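Local coordinates for sortase, SrtB family (Streptococcus pneumoniae PCS8235, PDB 4Y4Q), which probably acts as a cysteine transpeptidase of the sortase B family in the formation of the type II pilus of this pathogen, at residues L167-M172 against V235-T240; Y84-A89 against I110-R115; D140-A145 against G231-V236; M172-A177 against V203-R208. All blocks are in the same frame, centred on the assembly; numbering follows the deposited sequence.

Contact 1. Residues L167-M172 against V235-T240; sequences LEIFEM and VVAKIT
The Phe170 ring lies obliquely across Val236, its CZ 3.5 Å from Val236 CG1, while the carbonyl oxygen of Val236 sits over one ring face, off toward the rim. The phenylalanine CG occupies the position between its own N and carbonyl carbon (chi1 63°), which folds the ring back over the opposite strand until Lys238 N stands at its edge, in the ring plane. Val236 is beta-branched and so well suited to a strand. Its carbonyl oxygen takes a 2.9 Å bond from Phe170 N and a weak one from Glu171 N, so two consecutive residues of 167-172 face one residue of 235-240. On one side of this irregularity Glu168 and Lys238 exchange a pair of backbone bonds; on the other, Val236 N gives a 2.8 Å bond to Glu171 O. The face bearing Leu167, Ile169, Met172, Val235, Ala237 and Ile239 is apolar: the CA atoms of Ile169 and Ala237 lie 4.0 Å apart, consistent with the small size of alanine, and Leu167 CD2 meets Ile239 CG1 at 4.2 Å. On the other face the long charged chains reach outward, Glu168 to a salt bridge with Arg154, Lys238 to Ser211 O. Helix 190-202 meets Phe170 through Leu201. This is a classic beta bulge between two antiparallel strands of the sortase beta-barrel.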
loop_
_atom_site.group_PDB
_atom_site.type_symbol
_atom_site.label_atom_id
_atom_site.label_comp_id
_atom_site.label_asym_id
_atom_site.label_seq_id
_atom_site.Cartn_x
_atom_site.Cartn_y
_atom_site.Cartn_z
ATOM N N LEU A 167 -3.749 9.127 5.086
ATOM C CA LEU A 167 -3.392 7.735 5.340
ATOM C C LEU A 167 -2.857 7.641 6.748
ATOM O O LEU A 167 -2.062 8.487 7.164
ATOM C CB LEU A 167 -2.286 7.283 4.393
ATOM C CG LEU A 167 -2.580 7.015 2.917
ATOM C CD1 LEU A 167 -1.279 6.640 2.226
ATOM C CD2 LEU A 167 -3.617 5.891 2.764
ATOM N N GLU A 168 -3.276 6.622 7.494
ATOM C CA GLU A 168 -2.677 6.379 8.797
ATOM C C GLU A 168 -2.133 4.964 8.833
ATOM O O GLU A 168 -2.897 4.010 8.782
ATOM C CB GLU A 168 -3.703 6.590 9.903
ATOM C CG GLU A 168 -3.136 6.391 11.305
ATOM C CD GLU A 168 -4.028 6.978 12.392
ATOM O OE1 GLU A 168 -5.150 7.440 12.079
ATOM O OE2 GLU A 168 -3.595 6.984 13.563
ATOM N N ILE A 169 -0.815 4.814 8.892
ATOM C CA ILE A 169 -0.227 3.479 8.949
ATOM C C ILE A 169 -0.531 2.806 10.298
ATOM O O ILE A 169 -0.378 3.432 11.355
ATOM C CB ILE A 169 1.294 3.537 8.696
ATOM C CG1 ILE A 169 1.566 3.944 7.250
ATOM C CG2 ILE A 169 1.948 2.195 8.961
ATOM C CD1 ILE A 169 3.021 4.196 6.975
ATOM N N PHE A 170 -0.962 1.541 10.281
ATOM C CA PHE A 170 -1.146 0.824 11.549
ATOM C C PHE A 170 -0.378 -0.488 11.678
ATOM O O PHE A 170 -0.390 -1.109 12.741
ATOM C CB PHE A 170 -2.628 0.579 11.857
ATOM C CG PHE A 170 -3.317 -0.289 10.853
ATOM C CD1 PHE A 170 -3.324 -1.674 10.987
ATOM C CD2 PHE A 170 -3.960 0.276 9.766
ATOM C CE1 PHE A 170 -3.971 -2.479 10.048
ATOM C CE2 PHE A 170 -4.599 -0.521 8.827
ATOM C CZ PHE A 170 -4.600 -1.897 8.974
ATOM N N GLU A 171 0.281 -0.930 10.619
ATOM C CA GLU A 171 0.963 -2.219 10.699
ATOM C C GLU A 171 2.117 -2.374 9.714
ATOM O O GLU A 171 2.048 -1.884 8.577
ATOM C CB GLU A 171 -0.041 -3.382 10.519
ATOM C CG GLU A 171 0.639 -4.737 10.392
ATOM C CD GLU A 171 -0.315 -5.933 10.406
ATOM O OE1 GLU A 171 -1.533 -5.758 10.645
ATOM O OE2 GLU A 171 0.173 -7.063 10.175
ATOM N N MET A 172 3.180 -3.051 10.152
ATOM C CA MET A 172 4.180 -3.567 9.213
ATOM C C MET A 172 4.311 -5.072 9.422
ATOM O O MET A 172 4.300 -5.567 10.563
ATOM C CB MET A 172 5.546 -2.906 9.432
ATOM C CG MET A 172 6.484 -2.963 8.221
ATOM S SD MET A 172 7.560 -4.418 8.123
ATOM C CE MET A 172 7.731 -4.748 9.825
ATOM N N VAL A 235 3.629 -2.570 4.444
ATOM C CA VAL A 235 3.038 -1.660 5.429
ATOM C C VAL A 235 1.555 -1.542 5.139
ATOM O O VAL A 235 1.145 -1.542 3.979
ATOM C CB VAL A 235 3.696 -0.236 5.520
ATOM C CG1 VAL A 235 5.109 -0.330 6.007
ATOM C CG2 VAL A 235 3.632 0.498 4.209
ATOM N N VAL A 236 0.744 -1.480 6.188
ATOM C CA VAL A 236 -0.703 -1.390 5.999
ATOM C C VAL A 236 -1.236 -0.088 6.583
ATOM O O VAL A 236 -0.890 0.295 7.705
ATOM C CB VAL A 236 -1.442 -2.570 6.647
ATOM C CG1 VAL A 236 -2.844 -2.677 6.070
ATOM C CG2 VAL A 236 -0.691 -3.868 6.392
ATOM N N ALA A 237 -2.089 0.580 5.824
ATOM C CA ALA A 237 -2.613 1.877 6.226
ATOM C C ALA A 237 -4.129 1.917 6.105
ATOM O O ALA A 237 -4.707 1.309 5.181
ATOM C CB ALA A 237 -2.014 2.950 5.364
ATOM N N LYS A 238 -4.761 2.648 7.023
ATOM C CA LYS A 238 -6.186 2.952 6.914
ATOM C C LYS A 238 -6.365 4.221 6.100
ATOM O O LYS A 238 -5.608 5.187 6.265
ATOM C CB LYS A 238 -6.773 3.182 8.296
ATOM C CG LYS A 238 -8.216 3.682 8.290
ATOM C CD LYS A 238 -8.720 3.846 9.723
ATOM C CE LYS A 238 -10.158 4.371 9.764
ATOM N NZ LYS A 238 -10.677 4.472 11.168
ATOM N N ILE A 239 -7.372 4.243 5.233
ATOM C CA ILE A 239 -7.706 5.485 4.544
ATOM C C ILE A 239 -8.628 6.326 5.433
ATOM O O ILE A 239 -9.626 5.823 5.962
ATOM C CB ILE A 239 -8.350 5.212 3.187
ATOM C CG1 ILE A 239 -7.455 4.271 2.374
ATOM C CG2 ILE A 239 -8.589 6.517 2.435
ATOM C CD1 ILE A 239 -7.995 3.949 0.983
ATOM N N THR A 240 -8.279 7.599 5.610
ATOM C CA THR A 240 -8.985 8.474 6.541
ATOM C C THR A 240 -9.432 9.760 5.863
ATOM O O THR A 240 -8.979 10.084 4.765
ATOM C CB THR A 240 -8.073 8.874 7.734
ATOM O OG1 THR A 240 -7.012 9.718 7.272
ATOM C CG2 THR A 240 -7.471 7.655 8.407
#

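Contact 2. Residues Y84-A89 against I110-R115; sequences YPLVQA and IFLDAR
Gln88 departs from the plain strand pairing: its side chain reaches across the neighbouring segment and gives NE2 to the backbone oxygen of Asp113 at 2.8 Å, with Asn116 O as second acceptor. Asp113 O lies in the glutamine amide plane, but the donor stands above the carbonyl plane, and the bond is bent (141° at the hydrogen). An extended chain with CG anti to the backbone N (chi1 -178°) provides the reach. Before it, two parallel strands in the mixed sheet of the sortase beta-barrel are laced by alternating bonds: Ile110 N to Pro85 O, Val87 N to Ile110 O at 2.9 Å, and Leu112 N to Val87 O. Proline is tolerated in this pairing, which uses its carbonyl and not an N-H. Leu86 CD2 lies 3.6 Å from Ile110 CG2, and Tyr84 CD2 meets Ile110 CD1; on the other face Val87 CG1 touches the Phe111 ring. Past the strand, Asp113 OD1 accepts from Arg115 N in an Asx turn, and Arg115 grips the carboxylate side-on through NE and NH2, while Tyr128 holds OD2. A water bridges Ala89 O and Ala114 O. Polar groups thus take over where the backbone ladder ends, and the arginine would be expected to stabilise the aspartate as an anion.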
loop_
_atom_site.group_PDB
_atom_site.type_symbol
_atom_site.label_atom_id
_atom_site.label_comp_id
_atom_site.label_asym_id
_atom_site.label_seq_id
_atom_site.Cartn_x
_atom_site.Cartn_y
_atom_site.Cartn_z
ATOM N N TYR A 84 4.974 8.398 -4.875
ATOM C CA TYR A 84 4.867 7.640 -6.111
ATOM C C TYR A 84 3.513 7.807 -6.791
ATOM O O TYR A 84 2.476 7.908 -6.121
ATOM C CB TYR A 84 5.065 6.144 -5.814
ATOM C CG TYR A 84 6.425 5.769 -5.254
ATOM C CD1 TYR A 84 7.595 6.075 -5.946
ATOM C CD2 TYR A 84 6.534 5.075 -4.050
ATOM C CE1 TYR A 84 8.847 5.725 -5.441
ATOM C CE2 TYR A 84 7.779 4.718 -3.539
ATOM C CZ TYR A 84 8.929 5.048 -4.237
ATOM O OH TYR A 84 10.161 4.694 -3.733
ATOM N N PRO A 85 3.517 7.824 -8.132
ATOM C CA PRO A 85 2.259 7.742 -8.877
ATOM C C PRO A 85 1.688 6.354 -8.702
ATOM O O PRO A 85 2.457 5.401 -8.545
ATOM C CB PRO A 85 2.698 7.923 -10.330
ATOM C CG PRO A 85 4.133 7.477 -10.360
ATOM C CD PRO A 85 4.693 7.878 -9.018
ATOM N N LEU A 86 0.365 6.246 -8.723
ATOM C CA LEU A 86 -0.305 4.957 -8.681
ATOM C C LEU A 86 -0.789 4.610 -10.079
ATOM O O LEU A 86 -1.324 5.464 -10.792
ATOM C CB LEU A 86 -1.505 5.027 -7.741
ATOM C CG LEU A 86 -1.167 5.341 -6.297
ATOM C CD1 LEU A 86 -2.431 5.462 -5.471
ATOM C CD2 LEU A 86 -0.251 4.261 -5.757
ATOM N N VAL A 87 -0.597 3.358 -10.466
ATOM C CA VAL A 87 -0.945 2.883 -11.797
ATOM C C VAL A 87 -1.633 1.515 -11.624
ATOM O O VAL A 87 -1.523 0.898 -10.558
ATOM C CB VAL A 87 0.342 2.836 -12.667
ATOM C CG1 VAL A 87 0.222 1.896 -13.832
ATOM C CG2 VAL A 87 0.703 4.245 -13.157
ATOM N N GLN A 88 -2.396 1.072 -12.619
ATOM C CA GLN A 88 -2.938 -0.284 -12.621
ATOM C C GLN A 88 -2.808 -0.888 -14.006
ATOM O O GLN A 88 -3.147 -0.249 -15.001
ATOM C CB GLN A 88 -4.408 -0.304 -12.189
ATOM C CG GLN A 88 -5.005 -1.721 -12.123
ATOM C CD GLN A 88 -6.427 -1.732 -11.603
ATOM O OE1 GLN A 88 -7.289 -1.013 -12.109
ATOM N NE2 GLN A 88 -6.684 -2.555 -10.585
ATOM N N ALA A 89 -2.317 -2.118 -14.080
ATOM C CA ALA A 89 -2.262 -2.819 -15.360
ATOM C C ALA A 89 -3.312 -3.921 -15.415
ATOM O O ALA A 89 -3.998 -4.188 -14.427
ATOM C CB ALA A 89 -0.880 -3.403 -15.586
ATOM N N ILE A 110 3.772 2.582 -8.585
ATOM C CA ILE A 110 3.186 1.569 -7.715
ATOM C C ILE A 110 1.903 1.030 -8.333
ATOM O O ILE A 110 1.025 1.813 -8.690
ATOM C CB ILE A 110 2.898 2.167 -6.338
ATOM C CG1 ILE A 110 4.192 2.239 -5.530
ATOM C CG2 ILE A 110 1.907 1.331 -5.580
ATOM C CD1 ILE A 110 3.975 2.792 -4.158
ATOM N N PHE A 111 1.802 -0.294 -8.470
ATOM C CA PHE A 111 0.699 -0.930 -9.203
ATOM C C PHE A 111 -0.391 -1.492 -8.293
ATOM O O PHE A 111 -0.105 -2.265 -7.375
ATOM C CB PHE A 111 1.225 -2.096 -10.029
ATOM C CG PHE A 111 2.095 -1.689 -11.180
ATOM C CD1 PHE A 111 3.376 -1.187 -10.969
ATOM C CD2 PHE A 111 1.641 -1.834 -12.485
ATOM C CE1 PHE A 111 4.183 -0.824 -12.038
ATOM C CE2 PHE A 111 2.444 -1.475 -13.564
ATOM C CZ PHE A 111 3.715 -0.969 -13.341
ATOM N N LEU A 112 -1.638 -1.125 -8.559
ATOM C CA LEU A 112 -2.765 -1.721 -7.854
ATOM C C LEU A 112 -2.922 -3.133 -8.388
ATOM O O LEU A 112 -2.698 -3.374 -9.579
ATOM C CB LEU A 112 -4.055 -0.948 -8.120
ATOM C CG LEU A 112 -4.389 0.287 -7.284
ATOM C CD1 LEU A 112 -3.271 1.339 -7.328
ATOM C CD2 LEU A 112 -5.704 0.890 -7.770
ATOM N N ASP A 113 -3.282 -4.066 -7.512
ATOM C CA ASP A 113 -3.606 -5.420 -7.952
ATOM C C ASP A 113 -4.695 -5.311 -9.012
ATOM O O ASP A 113 -5.645 -4.547 -8.850
ATOM C CB ASP A 113 -4.111 -6.245 -6.768
ATOM C CG ASP A 113 -4.127 -7.735 -7.062
ATOM O OD1 ASP A 113 -5.003 -8.201 -7.846
ATOM O OD2 ASP A 113 -3.253 -8.441 -6.502
ATOM N N ALA A 114 -4.543 -6.056 -10.101
ATOM C CA ALA A 114 -5.496 -6.019 -11.217
ATOM C C ALA A 114 -6.928 -6.417 -10.839
ATOM O O ALA A 114 -7.862 -6.131 -11.581
ATOM C CB ALA A 114 -4.992 -6.877 -12.375
ATOM N N ARG A 115 -7.089 -7.070 -9.694
ATOM C CA ARG A 115 -8.398 -7.513 -9.221
ATOM C C ARG A 115 -9.114 -6.457 -8.365
ATOM O O ARG A 115 -10.317 -6.586 -8.080
ATOM C CB ARG A 115 -8.264 -8.839 -8.443
ATOM C CG ARG A 115 -7.928 -10.062 -9.324
ATOM C CD ARG A 115 -7.315 -11.197 -8.524
ATOM N NE ARG A 115 -6.136 -10.760 -7.773
ATOM C CZ ARG A 115 -5.443 -11.541 -6.946
ATOM N NH1 ARG A 115 -5.814 -12.806 -6.762
ATOM N NH2 ARG A 115 -4.381 -11.055 -6.306
HETATM O O HOH W 1 -7.125 -4.537 -14.194
#

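Contact 3. Residues D140-A145 against G231-V236; sequences DVAKFA and GRHIVV
The short, loosely formed helix near 140-143 lies beside residues 231-236 of strand 231-240 with its closest CA atoms, those of Ala142 and His233, 6.0 Å apart; packing, not backbone hydrogen bonding, joins the two. Alternate strand residues, His233 and Val235, point toward the helical segment, and each meets it in its own way. The imidazole of His233 is laid flat against Ala142, whose CA stands over one ring face, 3.9 Å from the centroid and 15° off the normal, a CH-pi contact. Ala142 CB comes down nearer the rim, 3.3 Å from His233 CD2. Alanine suits this place because a methyl group lets a flat ring approach the helix backbone closely. Val141 and His233 run past one another in opposite senses, with the valine CG1 4.1 Å from the histidine CB; that methyl stands anti to the valine N (chi1 -174°), on the side where the strand passes. In the second CH-pi contact the roles are exchanged. Val235 CG1 rises over a face of the Phe144 ring, nearest to CG at 3.5 Å, and the two side chains cross at about a right angle. A wide ring accommodates a single methyl set over it, which suits phenylalanine to this buried spot. Around the pair, Phe225 of strand 218-225 meets the His233 ring and Thr223 touches both His233 and Val141. Phe149 of helix 147-152 packs edge-to-face with Phe144, and Met172 of strand 163-176 also touches Phe144, so segment 140-145 packs against both the sheet of the sortase beta-barrel and helix 147-152.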
loop_
_atom_site.group_PDB
_atom_site.type_symbol
_atom_site.label_atom_id
_atom_site.label_comp_id
_atom_site.label_asym_id
_atom_site.label_seq_id
_atom_site.Cartn_x
_atom_site.Cartn_y
_atom_site.Cartn_z
ATOM N N ASP A 140 12.537 2.459 1.532
ATOM C CA ASP A 140 11.918 2.981 2.752
ATOM C C ASP A 140 10.870 2.029 3.320
ATOM O O ASP A 140 10.606 2.037 4.529
ATOM C CB ASP A 140 11.331 4.383 2.539
ATOM C CG ASP A 140 12.393 5.495 2.614
ATOM O OD1 ASP A 140 13.607 5.212 2.496
ATOM O OD2 ASP A 140 12.002 6.668 2.780
ATOM N N VAL A 141 10.282 1.189 2.474
ATOM C CA VAL A 141 9.285 0.251 2.992
ATOM C C VAL A 141 9.896 -0.662 4.060
ATOM O O VAL A 141 9.354 -0.799 5.161
ATOM C CB VAL A 141 8.617 -0.578 1.873
ATOM C CG1 VAL A 141 7.489 -1.427 2.441
ATOM C CG2 VAL A 141 8.066 0.338 0.806
ATOM N N ALA A 142 11.044 -1.253 3.744
ATOM C CA ALA A 142 11.739 -2.148 4.664
ATOM C C ALA A 142 12.189 -1.445 5.946
ATOM O O ALA A 142 12.444 -2.105 6.956
ATOM C CB ALA A 142 12.942 -2.772 3.978
ATOM N N LYS A 143 12.301 -0.114 5.916
ATOM C CA LYS A 143 12.769 0.609 7.101
ATOM C C LYS A 143 11.719 0.582 8.195
ATOM O O LYS A 143 12.028 0.817 9.361
ATOM C CB LYS A 143 13.154 2.057 6.780
ATOM C CG LYS A 143 14.266 2.207 5.765
ATOM C CD LYS A 143 14.800 3.633 5.762
ATOM C CE LYS A 143 15.779 3.857 4.613
ATOM N NZ LYS A 143 16.249 5.273 4.593
ATOM N N PHE A 144 10.475 0.291 7.823
ATOM C CA PHE A 144 9.411 0.166 8.818
ATOM C C PHE A 144 9.596 -1.066 9.714
ATOM O O PHE A 144 8.883 -1.233 10.701
ATOM C CB PHE A 144 8.031 0.151 8.143
ATOM C CG PHE A 144 7.589 1.503 7.636
ATOM C CD1 PHE A 144 7.960 1.946 6.373
ATOM C CD2 PHE A 144 6.821 2.340 8.435
ATOM C CE1 PHE A 144 7.560 3.208 5.913
ATOM C CE2 PHE A 144 6.413 3.603 7.978
ATOM C CZ PHE A 144 6.783 4.036 6.722
ATOM N N ALA A 145 10.561 -1.921 9.385
ATOM C CA ALA A 145 10.884 -3.041 10.264
ATOM C C ALA A 145 11.587 -2.567 11.540
ATOM O O ALA A 145 11.649 -3.302 12.526
ATOM C CB ALA A 145 11.725 -4.079 9.537
ATOM N N GLY A 231 10.653 -13.501 -0.080
ATOM C CA GLY A 231 10.194 -12.645 0.991
ATOM C C GLY A 231 9.679 -11.304 0.518
ATOM O O GLY A 231 10.175 -10.760 -0.440
ATOM N N ARG A 232 8.680 -10.782 1.209
ATOM C CA ARG A 232 8.136 -9.465 0.928
ATOM C C ARG A 232 7.949 -8.606 2.189
ATOM O O ARG A 232 7.741 -9.116 3.257
ATOM C CB ARG A 232 6.791 -9.581 0.221
ATOM C CG ARG A 232 6.794 -10.291 -1.102
ATOM C CD ARG A 232 7.504 -9.541 -2.193
ATOM N NE ARG A 232 7.382 -10.185 -3.490
ATOM C CZ ARG A 232 8.214 -11.092 -3.981
ATOM N NH1 ARG A 232 9.244 -11.510 -3.286
ATOM N NH2 ARG A 232 8.006 -11.583 -5.176
ATOM N N HIS A 233 7.985 -7.292 2.015
ATOM C CA HIS A 233 7.727 -6.353 3.107
ATOM C C HIS A 233 6.391 -5.673 2.848
ATOM O O HIS A 233 6.121 -5.277 1.711
ATOM C CB HIS A 233 8.783 -5.247 3.110
ATOM C CG HIS A 233 10.115 -5.659 3.646
ATOM N ND1 HIS A 233 10.282 -6.181 4.911
ATOM C CD2 HIS A 233 11.352 -5.576 3.105
ATOM C CE1 HIS A 233 11.564 -6.416 5.121
ATOM N NE2 HIS A 233 12.234 -6.057 4.043
ATOM N N ILE A 234 5.562 -5.510 3.883
ATOM C CA ILE A 234 4.288 -4.817 3.723
ATOM C C ILE A 234 4.052 -3.782 4.819
ATOM O O ILE A 234 4.280 -4.070 6.003
ATOM C CB ILE A 234 3.113 -5.822 3.727
ATOM C CG1 ILE A 234 3.230 -6.818 2.564
ATOM C CG2 ILE A 234 1.758 -5.098 3.683
ATOM C CD1 ILE A 234 2.236 -7.957 2.653
ATOM N N VAL A 235 3.629 -2.570 4.444
ATOM C CA VAL A 235 3.038 -1.660 5.429
ATOM C C VAL A 235 1.555 -1.542 5.139
ATOM O O VAL A 235 1.145 -1.542 3.979
ATOM C CB VAL A 235 3.696 -0.236 5.520
ATOM C CG1 VAL A 235 5.109 -0.330 6.007
ATOM C CG2 VAL A 235 3.632 0.498 4.209
ATOM N N VAL A 236 0.744 -1.480 6.188
ATOM C CA VAL A 236 -0.703 -1.390 5.999
ATOM C C VAL A 236 -1.236 -0.088 6.583
ATOM O O VAL A 236 -0.890 0.295 7.705
ATOM C CB VAL A 236 -1.442 -2.570 6.647
ATOM C CG1 VAL A 236 -2.844 -2.677 6.070
ATOM C CG2 VAL A 236 -0.691 -3.868 6.392
#

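Contact 4. Residues M172-A177 against V203-R208; sequences MLEVDA and VAMHKR
Met172 O accepts two backbone N-H groups from consecutive residues, Met205 N at 2.8 Å and His206 N at 3.1 Å. The grip is uneven: the shorter bond is bent (145° at the hydrogen) and the longer one straighter (166°). Met172 N completes the set by donating to His206 O at 2.9 Å, so both backbone polar groups of this buried residue are satisfied by 203-208. Two residues farther on, a single water links the segments, accepting from Glu174 N and donating to Val203 O. His206 NE2 is hydrogen-bonded to Ala145 O, which ties the edge of the sheet to the segment after helix 139-143. The methionine chain of Met172 is bent at its second and third torsions (chi2 -90°), curling CE against Met205, 3.5 Å from CB and snug, with the His206 ring 4.0 Å away at CD2. Unbranched and flexible, methionine fits such an irregular surface. Met205, extended alongside it, brings SD to 3.9 Å from Glu174 OE2, and Leu173 CD2 meets Val203 CG2 at 3.6 Å, an aliphatic contact just beyond the end of helix 190-202. Two residues facing one make a classic beta bulge, here where the short strand 206-207 pairs antiparallel with strand 163-176 in the sortase fold.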
loop_
_atom_site.group_PDB
_atom_site.type_symbol
_atom_site.label_atom_id
_atom_site.label_comp_id
_atom_site.label_asym_id
_atom_site.label_seq_id
_atom_site.Cartn_x
_atom_site.Cartn_y
_atom_site.Cartn_z
ATOM N N MET A 172 3.180 -3.051 10.152
ATOM C CA MET A 172 4.180 -3.567 9.213
ATOM C C MET A 172 4.311 -5.072 9.422
ATOM O O MET A 172 4.300 -5.567 10.563
ATOM C CB MET A 172 5.546 -2.906 9.432
ATOM C CG MET A 172 6.484 -2.963 8.221
ATOM S SD MET A 172 7.560 -4.418 8.123
ATOM C CE MET A 172 7.731 -4.748 9.825
ATOM N N LEU A 173 4.448 -5.814 8.333
ATOM C CA LEU A 173 4.672 -7.235 8.505
ATOM C C LEU A 173 5.586 -7.735 7.426
ATOM O O LEU A 173 5.741 -7.069 6.397
ATOM C CB LEU A 173 3.346 -8.013 8.532
ATOM C CG LEU A 173 2.259 -7.885 7.460
ATOM C CD1 LEU A 173 2.781 -8.284 6.134
ATOM C CD2 LEU A 173 1.128 -8.841 7.778
ATOM N N GLU A 174 6.183 -8.898 7.661
ATOM C CA GLU A 174 6.981 -9.581 6.649
ATOM C C GLU A 174 6.342 -10.934 6.397
ATOM O O GLU A 174 5.956 -11.626 7.341
ATOM C CB GLU A 174 8.441 -9.739 7.114
ATOM C CG GLU A 174 9.182 -8.395 7.271
ATOM C CD GLU A 174 10.596 -8.530 7.846
ATOM O OE1 GLU A 174 10.986 -9.647 8.262
ATOM O OE2 GLU A 174 11.319 -7.508 7.887
ATOM N N VAL A 175 6.217 -11.306 5.127
ATOM C CA VAL A 175 5.529 -12.540 4.754
ATOM C C VAL A 175 6.193 -13.132 3.537
ATOM O O VAL A 175 7.015 -12.479 2.888
ATOM C CB VAL A 175 4.061 -12.270 4.349
ATOM C CG1 VAL A 175 3.235 -11.825 5.538
ATOM C CG2 VAL A 175 4.012 -11.218 3.243
ATOM N N ASP A 176 5.816 -14.363 3.216
ATOM C CA ASP A 176 6.265 -14.995 1.990
ATOM C C ASP A 176 5.359 -14.532 0.852
ATOM O O ASP A 176 4.202 -14.177 1.082
ATOM C CB ASP A 176 6.210 -16.507 2.130
ATOM C CG ASP A 176 6.386 -17.212 0.812
ATOM O OD1 ASP A 176 7.555 -17.417 0.414
ATOM O OD2 ASP A 176 5.356 -17.552 0.172
ATOM N N ALA A 177 5.872 -14.533 -0.372
ATOM C CA ALA A 177 5.155 -13.909 -1.483
ATOM C C ALA A 177 3.925 -14.710 -1.886
ATOM O O ALA A 177 3.000 -14.165 -2.515
ATOM C CB ALA A 177 6.090 -13.729 -2.683
ATOM N N VAL A 203 -0.194 -11.479 12.723
ATOM C CA VAL A 203 1.142 -11.783 12.203
ATOM C C VAL A 203 2.002 -10.519 12.033
ATOM O O VAL A 203 3.045 -10.540 11.365
ATOM C CB VAL A 203 1.063 -12.564 10.871
ATOM C CG1 VAL A 203 0.358 -13.908 11.084
ATOM C CG2 VAL A 203 0.329 -11.749 9.820
ATOM N N ALA A 204 1.567 -9.425 12.656
ATOM C CA ALA A 204 2.253 -8.143 12.528
ATOM C C ALA A 204 3.652 -8.202 13.137
ATOM O O ALA A 204 3.842 -8.827 14.178
ATOM C CB ALA A 204 1.448 -7.057 13.207
ATOM N N MET A 205 4.628 -7.555 12.501
ATOM C CA MET A 205 5.943 -7.394 13.123
ATOM C C MET A 205 5.928 -6.136 13.997
ATOM O O MET A 205 6.504 -6.114 15.086
ATOM C CB MET A 205 7.050 -7.333 12.071
ATOM C CG MET A 205 8.414 -6.917 12.644
ATOM S SD MET A 205 9.793 -7.166 11.508
ATOM C CE MET A 205 11.194 -6.867 12.596
ATOM N N HIS A 206 5.269 -5.087 13.507
ATOM C CA HIS A 206 4.915 -3.940 14.348
ATOM C C HIS A 206 3.460 -3.574 14.048
ATOM O O HIS A 206 2.970 -3.794 12.936
ATOM C CB HIS A 206 5.821 -2.728 14.060
ATOM C CG HIS A 206 7.282 -2.993 14.265
ATOM N ND1 HIS A 206 7.838 -3.180 15.512
ATOM C CD2 HIS A 206 8.301 -3.104 13.378
ATOM C CE1 HIS A 206 9.137 -3.398 15.386
ATOM N NE2 HIS A 206 9.443 -3.353 14.102
ATOM N N LYS A 207 2.767 -3.009 15.030
ATOM C CA LYS A 207 1.417 -2.512 14.790
ATOM C C LYS A 207 1.091 -1.475 15.831
ATOM O O LYS A 207 1.720 -1.446 16.884
ATOM C CB LYS A 207 0.389 -3.649 14.859
ATOM C CG LYS A 207 0.306 -4.311 16.230
ATOM C CD LYS A 207 -0.704 -5.451 16.215
ATOM C CE LYS A 207 -0.576 -6.300 17.469
ATOM N NZ LYS A 207 -1.658 -7.307 17.532
ATOM N N ARG A 208 0.133 -0.602 15.529
ATOM C CA ARG A 208 -0.392 0.321 16.537
ATOM C C ARG A 208 -1.887 0.101 16.636
ATOM O O ARG A 208 -2.530 -0.241 15.651
ATOM C CB ARG A 208 -0.087 1.791 16.196
ATOM C CG ARG A 208 -0.425 2.206 14.766
ATOM C CD ARG A 208 -0.251 3.724 14.559
ATOM N NE ARG A 208 1.107 4.164 14.879
ATOM C CZ ARG A 208 2.108 4.195 14.006
ATOM N NH1 ARG A 208 1.895 3.829 12.750
ATOM N NH2 ARG A 208 3.322 4.600 14.390
HETATM O O HOH W 2 5.641 -10.059 10.545
#

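How the contacts relate
From the N terminus, contact 2 comes first: it closes a short loop between strands 83-88 and 110-112 and is complete before any other contact begins. Contact 3 then opens at helix 139-143 and closes only at strand 231-240, spanning most of the remaining chain. Contact 1 opens on strand 163-176 and closes on strand 231-240, where it shares Val235 and Val236 with contact 3. Contact 4 is nested within both, bringing the chain back to strand 163-176 after helix 190-202, and shares Met172 with contact 1. These three therefore form one continuous region, while contact 2 lies in the same sheet on the opposite side of the chain's centre, about 17 Å from contact 1 between centres.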